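Long-range contacts in monosaccharide ABC transporter substrate-binding protein, CUT2 family (PDB 4YHS), which probably binds a monosaccharide or related solute outside the inner membrane and hands it to an ABC transporter, and was crystallised with Bis-Tris bound: residues Y49-K54 and A81-R86; K57-C62 and Q309-L314; M299-R304 and Q340-P345. All blocks are in the same frame, centred on the assembly; numbering follows the deposited sequence.

Contact 1: Y49-K54 and A81-R86; sequences YVPLEK and AEESKR
The flat guanidinium of Arg86 meets Leu52 O at one edge and the carboxylate of Glu83 at another, both in its plane, while Pro51 lies oblique to it, CG 3.4 Å from Arg86 NH1. Arg86 NH1 donates to Leu52 O over 2.8 Å, almost straight along the carbonyl direction (C=O...N 170°); NH2 adds a weak bond to the same oxygen. Facing its own helix, Arg86 holds Glu83 side-on: NE reaches OE1 (3.1 Å) and NH1 reaches OE2 (2.8 Å), each oxygen met from above the carboxylate plane. This salt bridge helps to fix the rotation of the guanidinium, and Glu83 OE1 is also held by Arg304 and Trp26 NE1. Helix 71-87, which carries the pair, is the connection of a beta-alpha-beta crossover between parallel strands 60-65 and 90-95, in the alpha/beta lobe of a periplasmic binding protein. Arginine suits the place because its several N-H groups can serve a carboxylate and a carbonyl at once. The rigid ring of Pro51 packs across Glu83 and Arg86 at about right angles. On the exposed side, Lys54 bends at chi2 (-67°) and then runs extended to the helix, where NZ bonds Arg86 O at 3.0 Å from above the carbonyl plane.

Contact 2: K57-C62 and Q309-L314; sequences KPWKLC and QAVRIL
Leu314 sits over one face of the indole of Trp59, its CB only 3.8 Å from the centroid of the six-membered ring and 4° off the ring normal, a clear CH-pi contact. Farther along the same side chain, Leu314 CD1 lies 3.8 Å from Trp59 CD2, displaced off the ring system toward Trp59 CB and CE3, as the two side chains slide past each other in opposite directions. With CG of Trp59 anti to its carbonyl carbon (chi1 -58°), the indole stands up from the chain beside the last turn of the helix. Buried Val311 adds to this packed part, its CG1 approaching Trp59 CD1 obliquely at 4.0 Å. Deeper down the packing is wholly aliphatic. Leu61 CD2 touches both Ala310 CB (4.0 Å) and Leu314 CD1 (4.1 Å), and the small alanine lets the helix come close to the strand, while Ala119 of the neighbouring strand touches all three of these side chains.

The outer side is partly exposed and more polar. There the far end of the indole passes Leu314 O, with CH2 3.7 Å away. Trp59 NE1 donates to Glu315 just beyond the helix segment, so the one polar atom of the ring is satisfied. The opposite face of the indole carries the chain of exposed Lys57, whose CG lies 3.2 Å above its centre; the aliphatic methylenes suit a ring face, and the ammonium can remain at the surface. Pro58, at the centre of an inverse gamma turn, carries the chain between them. Strand 60-65 pairs in parallel with strands 90-95 and 119-122, and its Cys62 is bound by a disulfide to Cys112. Helix 299-314 packed on one face of such a sheet is typical of the Rossmann-like alpha/beta lobe of a periplasmic binding protein.

Contact 3: M299-R304 and Q340-P345; sequences MVIQGR and QANILP
Val300 and Asn342 bring the two backbones closest, their CA atoms 5.6 Å apart, where the first turn of helix 299-314 meets a compact turn of the C-terminal tail. In this two-lobed periplasmic binding protein fold, the meeting joins the helix to a tail segment that also touches helix 280-287, probably close to the hinge between lobes. The tail folds tightly on itself: Gln340 O accepts from both Ile343 N and Leu344 N, and Gln340 NE2 bonds Pro345 O, closing the turn.

Met299 is present as selenomethionine. With CG between the backbone N and the carbonyl carbon (chi1 89°), further bends bring Met299 SE to 3.1 Å from Ile343 O, close to the extension of the CG-SE bond; CE goes on to touch Leu344 CD2. The flexible, unbranched chain of methionine can follow this uneven surface. Val300, short and branched, wedges among tail carbonyls, with CG1 3.2 Å from Ala341 O and CG2 3.6 Å from Leu344 O. Ile301 CG1 lies 3.6 Å from Asn342 O, a buried oxygen that has no polar partner in the model and is flanked across the contact by Val300 CB and Ile301 CG1. Ile301 CD1 extends toward the Asn342 amide.

Polar links across the contact run through water. One water donates to Ile343 O and accepts a weak bond from the backbone N of Met299. The other accepts from Arg304 NE (2.9 Å), lying in the guanidinium plane, and donates to Ala341 O and to Asn342 OD1.

How the contacts relate
All three contacts gather about two helices of one lobe, 71-87 and 299-314. Helix 299-314 serves contact 3 at its start and contact 2 at its end, with centres about 19 Å apart and no direct touch. Contact 1 lies between them, its centre about 11 Å from that of contact 2 and 13 Å from that of contact 3: Leu52 packs on Val311, and Glu83 forms a salt bridge with Arg304. Along the chain, contact 1 closes before contact 3 opens, whereas contact 2 crosses both. Residues from near the N-terminus, the first parallel strand and the C-terminal tail, distant in sequence, thus pack on the same pair of helices, with contact 3 probably toward the hinge.

Contact 1: Y49-K54 and A81-R86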
ATOM      1  N   TYR A  49      -0.667  12.193  12.140  1.00 20.15           N
ATOM      2  CA  TYR A  49      -1.448  12.876  11.127  1.00 20.67           C
ATOM      3  C   TYR A  49      -2.790  13.251  11.730  1.00 22.71           C
ATOM      4  O   TYR A  49      -3.502  12.388  12.246  1.00 16.00           O
ATOM      5  CB  TYR A  49      -1.674  12.030   9.869  1.00 15.85           C
ATOM      6  CG  TYR A  49      -2.268  12.881   8.779  1.00 15.89           C
ATOM      7  CD1 TYR A  49      -3.635  13.094   8.702  1.00 20.98           C
ATOM      8  CD2 TYR A  49      -1.463  13.529   7.877  1.00 19.11           C
ATOM      9  CE1 TYR A  49      -4.175  13.928   7.737  1.00 21.80           C
ATOM     10  CE2 TYR A  49      -1.987  14.358   6.902  1.00 19.58           C
ATOM     11  CZ  TYR A  49      -3.337  14.556   6.831  1.00 23.28           C
ATOM     12  OH  TYR A  49      -3.848  15.406   5.861  1.00 19.69           O
ATOM     13  N   VAL A  50      -3.095  14.544  11.692  1.00 17.78           N
ATOM     14  CA  VAL A  50      -4.362  15.076  12.170  1.00 18.20           C
ATOM     15  C   VAL A  50      -5.144  15.757  11.058  1.00 18.94           C
ATOM     16  O   VAL A  50      -4.707  16.781  10.533  1.00 21.04           O
ATOM     17  CB  VAL A  50      -4.126  16.085  13.315  1.00 27.89           C
ATOM     18  CG1 VAL A  50      -5.441  16.555  13.865  1.00 28.43           C
ATOM     19  CG2 VAL A  50      -3.293  15.440  14.409  1.00 33.27           C
ATOM     20  N   PRO A  51      -6.309  15.217  10.704  1.00 21.37           N
ATOM     21  CA  PRO A  51      -7.100  15.882   9.668  1.00 18.43           C
ATOM     22  C   PRO A  51      -7.947  17.010  10.240  1.00 19.00           C
ATOM     23  O   PRO A  51      -7.982  17.234  11.480  1.00 22.31           O
ATOM     24  CB  PRO A  51      -7.974  14.746   9.145  1.00 18.96           C
ATOM     25  CG  PRO A  51      -8.280  13.961  10.380  1.00 19.14           C
ATOM     26  CD  PRO A  51      -7.012  14.027  11.220  1.00 21.28           C
ATOM     27  N   LEU A  52      -8.596  17.754   9.343  1.00 19.63           N
ATOM     28  CA  LEU A  52      -9.569  18.760   9.739  1.00 23.96           C
ATOM     29  C   LEU A  52     -10.794  18.113  10.357  1.00 22.28           C
ATOM     30  O   LEU A  52     -11.124  16.966  10.037  1.00 25.51           O
ATOM     31  CB  LEU A  52      -9.997  19.608   8.538  1.00 21.59           C
ATOM     32  CG  LEU A  52      -8.925  20.432   7.826  1.00 30.70           C
ATOM     33  CD1 LEU A  52      -9.499  21.050   6.553  1.00 30.65           C
ATOM     34  CD2 LEU A  52      -8.335  21.514   8.734  1.00 30.14           C
ATOM     35  N   GLU A  53     -11.466  18.851  11.247  1.00 23.71           N
ATOM     36  CA  GLU A  53     -12.746  18.407  11.785  1.00 20.28           C
ATOM     37  C   GLU A  53     -13.852  18.420  10.734  1.00 33.66           C
ATOM     38  O   GLU A  53     -14.632  17.470  10.638  1.00 30.10           O
ATOM     39  CB  GLU A  53     -13.146  19.282  12.995  1.00 24.86           C
ATOM     40  CG  GLU A  53     -12.377  18.912  14.258  1.00 40.80           C
ATOM     41  CD  GLU A  53     -12.543  17.440  14.624  1.00 53.71           C
ATOM     42  OE1 GLU A  53     -13.649  17.067  15.068  1.00 49.15           O
ATOM     43  OE2 GLU A  53     -11.582  16.650  14.444  1.00 44.95           O
ATOM     44  N   LYS A  54     -13.899  19.488   9.941  1.00 24.87           N
ATOM     45  CA  LYS A  54     -14.908  19.663   8.900  1.00 33.98           C
ATOM     46  C   LYS A  54     -14.376  20.543   7.781  1.00 30.16           C
ATOM     47  O   LYS A  54     -13.515  21.394   8.021  1.00 33.99           O
ATOM     48  CB  LYS A  54     -16.179  20.315   9.468  1.00 28.58           C
ATOM     49  CG  LYS A  54     -17.207  19.349  10.062  1.00 45.63           C
ATOM     50  CD  LYS A  54     -17.841  18.461   9.005  1.00 53.08           C
ATOM     51  CE  LYS A  54     -18.933  17.589   9.590  1.00 61.92           C
ATOM     52  NZ  LYS A  54     -19.615  16.798   8.528  1.00 63.80           N
ATOM     53  N   ALA A  81     -14.197   7.638   0.322  1.00 15.76           N
ATOM     54  CA  ALA A  81     -15.648   7.862   0.454  1.00 19.69           C
ATOM     55  C   ALA A  81     -15.985   8.243   1.883  1.00 18.93           C
ATOM     56  O   ALA A  81     -16.796   9.139   2.124  1.00 18.38           O
ATOM     57  CB  ALA A  81     -16.455   6.645   0.057  1.00 14.29           C
ATOM     58  N   GLU A  82     -15.366   7.543   2.830  1.00 15.57           N
ATOM     59  CA  GLU A  82     -15.700   7.770   4.226  1.00 15.97           C
ATOM     60  C   GLU A  82     -15.115   9.111   4.698  1.00 18.53           C
ATOM     61  O   GLU A  82     -15.768   9.850   5.444  1.00 19.84           O
ATOM     62  CB  GLU A  82     -15.195   6.607   5.089  1.00 14.89           C
ATOM     63  CG  GLU A  82     -15.962   5.317   4.925  1.00 19.21           C
ATOM     64  CD  GLU A  82     -17.384   5.436   5.466  1.00 24.27           C
ATOM     65  OE1 GLU A  82     -17.554   5.849   6.633  1.00 29.35           O
ATOM     66  OE2 GLU A  82     -18.319   5.164   4.703  1.00 20.36           O
ATOM     67  N   GLU A  83     -13.929   9.479   4.221  1.00 15.95           N
ATOM     68  CA  GLU A  83     -13.352  10.754   4.654  1.00 15.63           C
ATOM     69  C   GLU A  83     -14.118  11.909   3.991  1.00 16.72           C
ATOM     70  O   GLU A  83     -14.369  12.927   4.622  1.00 19.87           O
ATOM     71  CB  GLU A  83     -11.856  10.822   4.353  1.00 13.89           C
ATOM     72  CG  GLU A  83     -11.150  12.046   5.000  1.00 15.16           C
ATOM     73  CD  GLU A  83     -11.043  11.920   6.510  1.00 19.61           C
ATOM     74  OE1 GLU A  83     -11.641  10.996   7.118  1.00 20.05           O
ATOM     75  OE2 GLU A  83     -10.344  12.747   7.095  1.00 19.76           O
ATOM     76  N   SER A  84     -14.526  11.748   2.740  1.00 20.12           N
ATOM     77  CA  SER A  84     -15.353  12.788   2.115  1.00 17.71           C
ATOM     78  C   SER A  84     -16.675  12.998   2.885  1.00 18.95           C
ATOM     79  O   SER A  84     -17.082  14.134   3.136  1.00 22.09           O
ATOM     80  CB  SER A  84     -15.608  12.439   0.648  1.00 18.92           C
ATOM     81  OG  SER A  84     -14.389  12.417  -0.100  1.00 18.57           O
ATOM     82  N   LYS A  85     -17.346  11.909   3.268  1.00 18.76           N
ATOM     83  CA  LYS A  85     -18.536  12.000   4.108  1.00 24.98           C
ATOM     84  C   LYS A  85     -18.250  12.698   5.447  1.00 24.33           C
ATOM     85  O   LYS A  85     -19.009  13.577   5.861  1.00 21.21           O
ATOM     86  CB  LYS A  85     -19.110  10.612   4.384  1.00 23.13           C
ATOM     87  CG  LYS A  85     -20.393  10.284   3.634  1.00 34.93           C
ATOM     88  CD  LYS A  85     -21.094   9.044   4.225  1.00 42.70           C
ATOM     89  CE  LYS A  85     -20.203   7.799   4.121  1.00 50.37           C
ATOM     90  NZ  LYS A  85     -20.857   6.533   4.593  1.00 46.20           N
ATOM     91  N   ARG A  86     -17.158  12.323   6.114  1.00 18.97           N
ATOM     92  CA  ARG A  86     -16.844  12.865   7.444  1.00 19.75           C
ATOM     93  C   ARG A  86     -16.634  14.367   7.373  1.00 24.13           C
ATOM     94  O   ARG A  86     -17.114  15.115   8.223  1.00 19.29           O
ATOM     95  CB  ARG A  86     -15.584  12.210   8.011  1.00 16.08           C
ATOM     96  CG  ARG A  86     -15.361  12.506   9.487  1.00 24.73           C
ATOM     97  CD  ARG A  86     -14.063  11.900   9.989  1.00 19.79           C
ATOM     98  NE  ARG A  86     -12.900  12.581   9.414  1.00 22.10           N
ATOM     99  CZ  ARG A  86     -12.489  13.798   9.761  1.00 21.98           C
ATOM    100  NH1 ARG A  86     -11.426  14.326   9.176  1.00 24.93           N
ATOM    101  NH2 ARG A  86     -13.133  14.488  10.694  1.00 27.32           N
TER

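Contact 2: K57-C62 and Q309-L314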
ATOM      1  N   LYS A  57     -16.987  24.157   3.229  1.00 31.54           N
ATOM      2  CA  LYS A  57     -17.975  24.161   2.173  1.00 35.31           C
ATOM      3  C   LYS A  57     -17.920  22.820   1.498  1.00 30.09           C
ATOM      4  O   LYS A  57     -16.953  22.096   1.695  1.00 27.23           O
ATOM      5  CB  LYS A  57     -17.734  25.294   1.174  1.00 41.05           C
ATOM      6  CG  LYS A  57     -16.469  25.207   0.338  1.00 37.94           C
ATOM      7  CD  LYS A  57     -16.576  26.176  -0.866  1.00 55.97           C
ATOM      8  CE  LYS A  57     -17.070  25.458  -2.140  1.00 65.79           C
ATOM      9  NZ  LYS A  57     -17.126  26.319  -3.364  1.00 64.47           N
ATOM     10  N   PRO A  58     -18.955  22.478   0.718  1.00 28.89           N
ATOM     11  CA  PRO A  58     -18.990  21.155   0.088  1.00 29.28           C
ATOM     12  C   PRO A  58     -18.124  21.110  -1.171  1.00 29.54           C
ATOM     13  O   PRO A  58     -18.625  21.004  -2.304  1.00 25.08           O
ATOM     14  CB  PRO A  58     -20.482  20.949  -0.228  1.00 31.74           C
ATOM     15  CG  PRO A  58     -21.201  22.175   0.288  1.00 33.85           C
ATOM     16  CD  PRO A  58     -20.188  23.239   0.453  1.00 32.97           C
ATOM     17  N   TRP A  59     -16.811  21.166  -0.966  1.00 26.73           N
ATOM     18  CA  TRP A  59     -15.867  21.076  -2.072  1.00 24.17           C
ATOM     19  C   TRP A  59     -16.191  19.880  -2.964  1.00 26.81           C
ATOM     20  O   TRP A  59     -16.595  18.828  -2.482  1.00 23.26           O
ATOM     21  CB  TRP A  59     -14.436  20.957  -1.551  1.00 21.34           C
ATOM     22  CG  TRP A  59     -14.025  22.106  -0.677  1.00 23.94           C
ATOM     23  CD1 TRP A  59     -13.877  22.103   0.682  1.00 25.84           C
ATOM     24  CD2 TRP A  59     -13.723  23.425  -1.114  1.00 25.60           C
ATOM     25  NE1 TRP A  59     -13.497  23.346   1.123  1.00 25.07           N
ATOM     26  CE2 TRP A  59     -13.407  24.184   0.039  1.00 24.02           C
ATOM     27  CE3 TRP A  59     -13.707  24.045  -2.362  1.00 23.31           C
ATOM     28  CZ2 TRP A  59     -13.052  25.515  -0.029  1.00 29.68           C
ATOM     29  CZ3 TRP A  59     -13.354  25.378  -2.430  1.00 27.95           C
ATOM     30  CH2 TRP A  59     -13.033  26.102  -1.269  1.00 33.50           C
ATOM     31  N   LYS A  60     -16.058  20.068  -4.272  1.00 20.89           N
ATOM     32  CA  LYS A  60     -16.143  18.960  -5.221  1.00 25.05           C
ATOM     33  C   LYS A  60     -14.777  18.347  -5.513  1.00 18.71           C
ATOM     34  O   LYS A  60     -13.868  19.043  -5.959  1.00 19.90           O
ATOM     35  CB  LYS A  60     -16.754  19.431  -6.535  1.00 28.42           C
ATOM     36  CG  LYS A  60     -18.251  19.732  -6.469  1.00 34.66           C
ATOM     37  CD  LYS A  60     -18.859  19.959  -7.880  1.00 51.89           C
ATOM     38  CE  LYS A  60     -18.735  18.752  -8.836  1.00 58.76           C
ATOM     39  NZ  LYS A  60     -19.882  17.793  -8.749  1.00 57.80           N
ATOM     40  N   LEU A  61     -14.649  17.041  -5.282  1.00 20.58           N
ATOM     41  CA  LEU A  61     -13.386  16.339  -5.476  1.00 16.75           C
ATOM     42  C   LEU A  61     -13.557  15.290  -6.548  1.00 24.56           C
ATOM     43  O   LEU A  61     -14.369  14.377  -6.392  1.00 24.75           O
ATOM     44  CB  LEU A  61     -12.910  15.637  -4.197  1.00 20.67           C
ATOM     45  CG  LEU A  61     -12.775  16.499  -2.934  1.00 20.90           C
ATOM     46  CD1 LEU A  61     -12.250  15.670  -1.786  1.00 20.37           C
ATOM     47  CD2 LEU A  61     -11.901  17.714  -3.179  1.00 22.94           C
ATOM     48  N   CYS A  62     -12.800  15.420  -7.629  1.00 17.10           N
ATOM     49  CA  CYS A  62     -12.768  14.369  -8.650  1.00 18.60           C
ATOM     50  C   CYS A  62     -11.718  13.361  -8.221  1.00 22.89           C
ATOM     51  O   CYS A  62     -10.580  13.752  -7.918  1.00 19.16           O
ATOM     52  CB  CYS A  62     -12.459  14.941 -10.038  1.00 21.19           C
ATOM     53  SG  CYS A  62     -12.107  13.663 -11.257  1.00 22.84           S
ATOM     54  N   GLN A 309      -5.911  16.379   2.621  1.00 16.54           N
ATOM     55  CA  GLN A 309      -4.967  17.243   1.953  1.00 19.48           C
ATOM     56  C   GLN A 309      -5.660  18.180   0.928  1.00 23.44           C
ATOM     57  O   GLN A 309      -5.396  19.391   0.887  1.00 17.40           O
ATOM     58  CB  GLN A 309      -3.908  16.399   1.244  1.00 13.63           C
ATOM     59  CG  GLN A 309      -2.768  15.860   2.128  1.00 13.97           C
ATOM     60  CD  GLN A 309      -1.937  14.852   1.392  1.00 17.27           C
ATOM     61  OE1 GLN A 309      -2.447  14.146   0.522  1.00 14.50           O
ATOM     62  NE2 GLN A 309      -0.644  14.810   1.686  1.00 16.62           N
ATOM     63  N   ALA A 310      -6.517  17.611   0.083  1.00 23.13           N
ATOM     64  CA  ALA A 310      -7.197  18.395  -0.942  1.00 19.03           C
ATOM     65  C   ALA A 310      -7.982  19.525  -0.303  1.00 21.28           C
ATOM     66  O   ALA A 310      -7.914  20.666  -0.744  1.00 22.43           O
ATOM     67  CB  ALA A 310      -8.120  17.539  -1.768  1.00 19.25           C
ATOM     68  N   VAL A 311      -8.731  19.194   0.742  1.00 19.21           N
ATOM     69  CA  VAL A 311      -9.585  20.184   1.410  1.00 21.49           C
ATOM     70  C   VAL A 311      -8.714  21.283   2.026  1.00 18.33           C
ATOM     71  O   VAL A 311      -8.985  22.474   1.855  1.00 20.38           O
ATOM     72  CB  VAL A 311     -10.483  19.490   2.464  1.00 18.63           C
ATOM     73  CG1 VAL A 311     -11.248  20.519   3.317  1.00 22.44           C
ATOM     74  CG2 VAL A 311     -11.483  18.528   1.739  1.00 19.49           C
ATOM     75  N   ARG A 312      -7.633  20.893   2.686  1.00 19.38           N
ATOM     76  CA  ARG A 312      -6.756  21.884   3.334  1.00 21.37           C
ATOM     77  C   ARG A 312      -6.190  22.873   2.298  1.00 22.13           C
ATOM     78  O   ARG A 312      -6.159  24.088   2.535  1.00 28.68           O
ATOM     79  CB  ARG A 312      -5.614  21.192   4.094  1.00 20.88           C
ATOM     80  CG  ARG A 312      -6.029  20.518   5.396  1.00 28.79           C
ATOM     81  CD  ARG A 312      -4.901  19.625   5.984  1.00 18.69           C
ATOM     82  NE  ARG A 312      -5.261  19.175   7.325  1.00 20.40           N
ATOM     83  CZ  ARG A 312      -5.204  19.938   8.415  1.00 26.38           C
ATOM     84  NH1 ARG A 312      -4.790  21.206   8.327  1.00 23.84           N
ATOM     85  NH2 ARG A 312      -5.560  19.440   9.607  1.00 21.68           N
ATOM     86  N   ILE A 313      -5.762  22.340   1.155  1.00 25.12           N
ATOM     87  CA  ILE A 313      -5.226  23.162   0.072  1.00 29.37           C
ATOM     88  C   ILE A 313      -6.313  24.123  -0.411  1.00 31.43           C
ATOM     89  O   ILE A 313      -6.104  25.342  -0.475  1.00 20.88           O
ATOM     90  CB  ILE A 313      -4.696  22.261  -1.077  1.00 19.14           C
ATOM     91  CG1 ILE A 313      -3.446  21.507  -0.637  1.00 20.71           C
ATOM     92  CG2 ILE A 313      -4.360  23.052  -2.348  1.00 23.17           C
ATOM     93  CD1 ILE A 313      -3.145  20.315  -1.510  1.00 23.78           C
ATOM     94  N   LEU A 314      -7.492  23.593  -0.716  1.00 22.48           N
ATOM     95  CA  LEU A 314      -8.585  24.424  -1.231  1.00 28.51           C
ATOM     96  C   LEU A 314      -8.954  25.539  -0.243  1.00 26.30           C
ATOM     97  O   LEU A 314      -9.405  26.631  -0.637  1.00 25.42           O
ATOM     98  CB  LEU A 314      -9.825  23.564  -1.542  1.00 22.25           C
ATOM     99  CG  LEU A 314      -9.722  22.666  -2.778  1.00 18.04           C
ATOM    100  CD1 LEU A 314     -10.800  21.630  -2.736  1.00 18.96           C
ATOM    101  CD2 LEU A 314      -9.878  23.519  -4.002  1.00 24.40           C
TER

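Contact 3: M299-R304 and Q340-P345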
HETATM    1  N   MSE A 299      -3.754   1.403   3.486  1.00 12.30           N
HETATM    2  CA  MSE A 299      -4.167   2.046   2.226  1.00 13.68           C
HETATM    3  C   MSE A 299      -5.485   2.796   2.340  1.00 10.98           C
HETATM    4  O   MSE A 299      -5.719   3.771   1.623  1.00 12.80           O
HETATM    5  CB  MSE A 299      -4.247   1.020   1.081  1.00 12.28           C
HETATM    6  CG  MSE A 299      -5.553   0.283   0.837  1.00 12.85           C
HETATM    7 SE   MSE A 299      -5.987  -1.001   2.254  1.00 21.74          SE
HETATM    8  CE  MSE A 299      -4.812  -2.528   1.791  1.00 14.06           C
ATOM      9  N   VAL A 300      -6.341   2.371   3.251  1.00 12.75           N
ATOM     10  CA  VAL A 300      -7.560   3.133   3.531  1.00 12.41           C
ATOM     11  C   VAL A 300      -7.227   4.577   3.969  1.00 10.82           C
ATOM     12  O   VAL A 300      -7.802   5.562   3.460  1.00 12.37           O
ATOM     13  CB  VAL A 300      -8.411   2.465   4.635  1.00 12.54           C
ATOM     14  CG1 VAL A 300      -9.612   3.298   4.946  1.00 10.84           C
ATOM     15  CG2 VAL A 300      -8.856   1.063   4.255  1.00 10.62           C
ATOM     16  N   ILE A 301      -6.293   4.673   4.902  1.00 14.53           N
ATOM     17  CA  ILE A 301      -5.813   5.939   5.430  1.00 15.86           C
ATOM     18  C   ILE A 301      -5.078   6.779   4.361  1.00 10.94           C
ATOM     19  O   ILE A 301      -5.162   8.006   4.388  1.00 14.50           O
ATOM     20  CB  ILE A 301      -4.882   5.719   6.657  1.00 12.60           C
ATOM     21  CG1 ILE A 301      -5.568   4.853   7.756  1.00 11.36           C
ATOM     22  CG2 ILE A 301      -4.471   7.057   7.234  1.00 15.20           C
ATOM     23  CD1 ILE A 301      -6.944   5.355   8.240  1.00 15.96           C
ATOM     24  N   GLN A 302      -4.357   6.139   3.423  1.00 11.40           N
ATOM     25  CA  GLN A 302      -3.823   6.867   2.274  1.00 10.82           C
ATOM     26  C   GLN A 302      -4.951   7.575   1.527  1.00 12.65           C
ATOM     27  O   GLN A 302      -4.812   8.755   1.182  1.00 12.79           O
ATOM     28  CB  GLN A 302      -3.056   5.936   1.351  1.00 12.08           C
ATOM     29  CG  GLN A 302      -1.739   5.492   1.967  1.00 11.95           C
ATOM     30  CD  GLN A 302      -1.018   4.481   1.117  1.00 13.17           C
ATOM     31  OE1 GLN A 302      -0.778   4.711  -0.073  1.00 13.49           O
ATOM     32  NE2 GLN A 302      -0.683   3.332   1.709  1.00 11.96           N
ATOM     33  N   GLY A 303      -6.073   6.892   1.329  1.00 13.63           N
ATOM     34  CA  GLY A 303      -7.249   7.512   0.748  1.00 15.49           C
ATOM     35  C   GLY A 303      -7.790   8.674   1.572  1.00 12.14           C
ATOM     36  O   GLY A 303      -8.024   9.769   1.032  1.00 11.88           O
ATOM     37  N   ARG A 304      -8.000   8.457   2.863  1.00 11.87           N
ATOM     38  CA  ARG A 304      -8.460   9.552   3.744  1.00 11.48           C
ATOM     39  C   ARG A 304      -7.532  10.788   3.736  1.00 14.80           C
ATOM     40  O   ARG A 304      -8.014  11.906   3.699  1.00 14.68           O
ATOM     41  CB  ARG A 304      -8.584   9.072   5.198  1.00 15.11           C
ATOM     42  CG  ARG A 304      -9.551   7.921   5.466  1.00 15.91           C
ATOM     43  CD  ARG A 304      -9.752   7.761   6.965  1.00 15.53           C
ATOM     44  NE  ARG A 304     -10.720   6.698   7.340  1.00 16.55           N
ATOM     45  CZ  ARG A 304     -12.015   6.916   7.570  1.00 14.96           C
ATOM     46  NH1 ARG A 304     -12.530   8.144   7.433  1.00 18.57           N
ATOM     47  NH2 ARG A 304     -12.817   5.913   7.964  1.00 18.44           N
ATOM     48  N   GLN A 340      -9.761  -3.294  11.504  1.00 15.49           N
ATOM     49  CA  GLN A 340      -9.618  -3.737  10.109  1.00 11.99           C
ATOM     50  C   GLN A 340      -9.746  -2.608   9.111  1.00 11.44           C
ATOM     51  O   GLN A 340      -8.959  -2.531   8.145  1.00 15.72           O
ATOM     52  CB  GLN A 340     -10.663  -4.797   9.771  1.00 16.17           C
ATOM     53  CG  GLN A 340     -10.563  -5.297   8.339  1.00 17.69           C
ATOM     54  CD  GLN A 340     -11.523  -6.432   8.063  1.00 23.20           C
ATOM     55  OE1 GLN A 340     -11.748  -7.293   8.921  1.00 21.27           O
ATOM     56  NE2 GLN A 340     -12.101  -6.439   6.867  1.00 17.03           N
ATOM     57  N   ALA A 341     -10.734  -1.736   9.344  1.00 12.77           N
ATOM     58  CA  ALA A 341     -11.067  -0.662   8.403  1.00 14.95           C
ATOM     59  C   ALA A 341     -10.009   0.418   8.266  1.00 17.47           C
ATOM     60  O   ALA A 341     -10.169   1.300   7.413  1.00 14.84           O
ATOM     61  CB  ALA A 341     -12.397  -0.019   8.758  1.00 18.23           C
ATOM     62  N   ASN A 342      -8.917   0.343   9.036  1.00 12.84           N
ATOM     63  CA  ASN A 342      -7.777   1.234   8.748  1.00 12.62           C
ATOM     64  C   ASN A 342      -6.817   0.615   7.713  1.00 13.49           C
ATOM     65  O   ASN A 342      -6.004   1.320   7.105  1.00 14.87           O
ATOM     66  CB  ASN A 342      -7.011   1.564  10.012  1.00 14.81           C
ATOM     67  CG  ASN A 342      -7.806   2.419  10.951  1.00 15.64           C
ATOM     68  OD1 ASN A 342      -8.814   3.027  10.551  1.00 16.77           O
ATOM     69  ND2 ASN A 342      -7.379   2.478  12.207  1.00 17.85           N
ATOM     70  N   ILE A 343      -6.897  -0.710   7.529  1.00 13.41           N
ATOM     71  CA  ILE A 343      -5.861  -1.398   6.737  1.00 12.70           C
ATOM     72  C   ILE A 343      -6.394  -2.279   5.637  1.00 14.89           C
ATOM     73  O   ILE A 343      -5.605  -2.738   4.826  1.00 13.61           O
ATOM     74  CB  ILE A 343      -4.903  -2.266   7.624  1.00 11.41           C
ATOM     75  CG1 ILE A 343      -5.652  -3.356   8.407  1.00 14.37           C
ATOM     76  CG2 ILE A 343      -4.143  -1.360   8.597  1.00 15.95           C
ATOM     77  CD1 ILE A 343      -4.708  -4.349   9.088  1.00 15.01           C
ATOM     78  N   LEU A 344      -7.710  -2.463   5.595  1.00 11.95           N
ATOM     79  CA  LEU A 344      -8.401  -3.200   4.539  1.00 11.66           C
ATOM     80  C   LEU A 344      -9.807  -2.640   4.390  1.00 12.38           C
ATOM     81  O   LEU A 344     -10.331  -2.006   5.320  1.00 15.29           O
ATOM     82  CB  LEU A 344      -8.476  -4.678   4.871  1.00 12.06           C
ATOM     83  CG  LEU A 344      -7.262  -5.592   4.671  1.00 15.74           C
ATOM     84  CD1 LEU A 344      -7.585  -6.973   5.249  1.00 15.42           C
ATOM     85  CD2 LEU A 344      -6.930  -5.681   3.206  1.00 18.59           C
ATOM     86  N   PRO A 345     -10.459  -2.906   3.249  1.00 11.28           N
ATOM     87  CA  PRO A 345     -11.879  -2.566   3.233  1.00 13.82           C
ATOM     88  C   PRO A 345     -12.668  -3.483   4.154  1.00 12.61           C
ATOM     89  O   PRO A 345     -12.219  -4.604   4.396  1.00 16.98           O
ATOM     90  CB  PRO A 345     -12.272  -2.781   1.769  1.00 19.16           C
ATOM     91  CG  PRO A 345     -11.334  -3.835   1.301  1.00 15.48           C
ATOM     92  CD  PRO A 345     -10.029  -3.536   1.978  1.00 12.77           C
TER
HETATM   93  O   HOH W   1      -3.115  -1.767   4.743  1.00 14.41           O
HETATM   94  O   HOH W   2     -10.427   4.004   8.284  1.00 16.55           O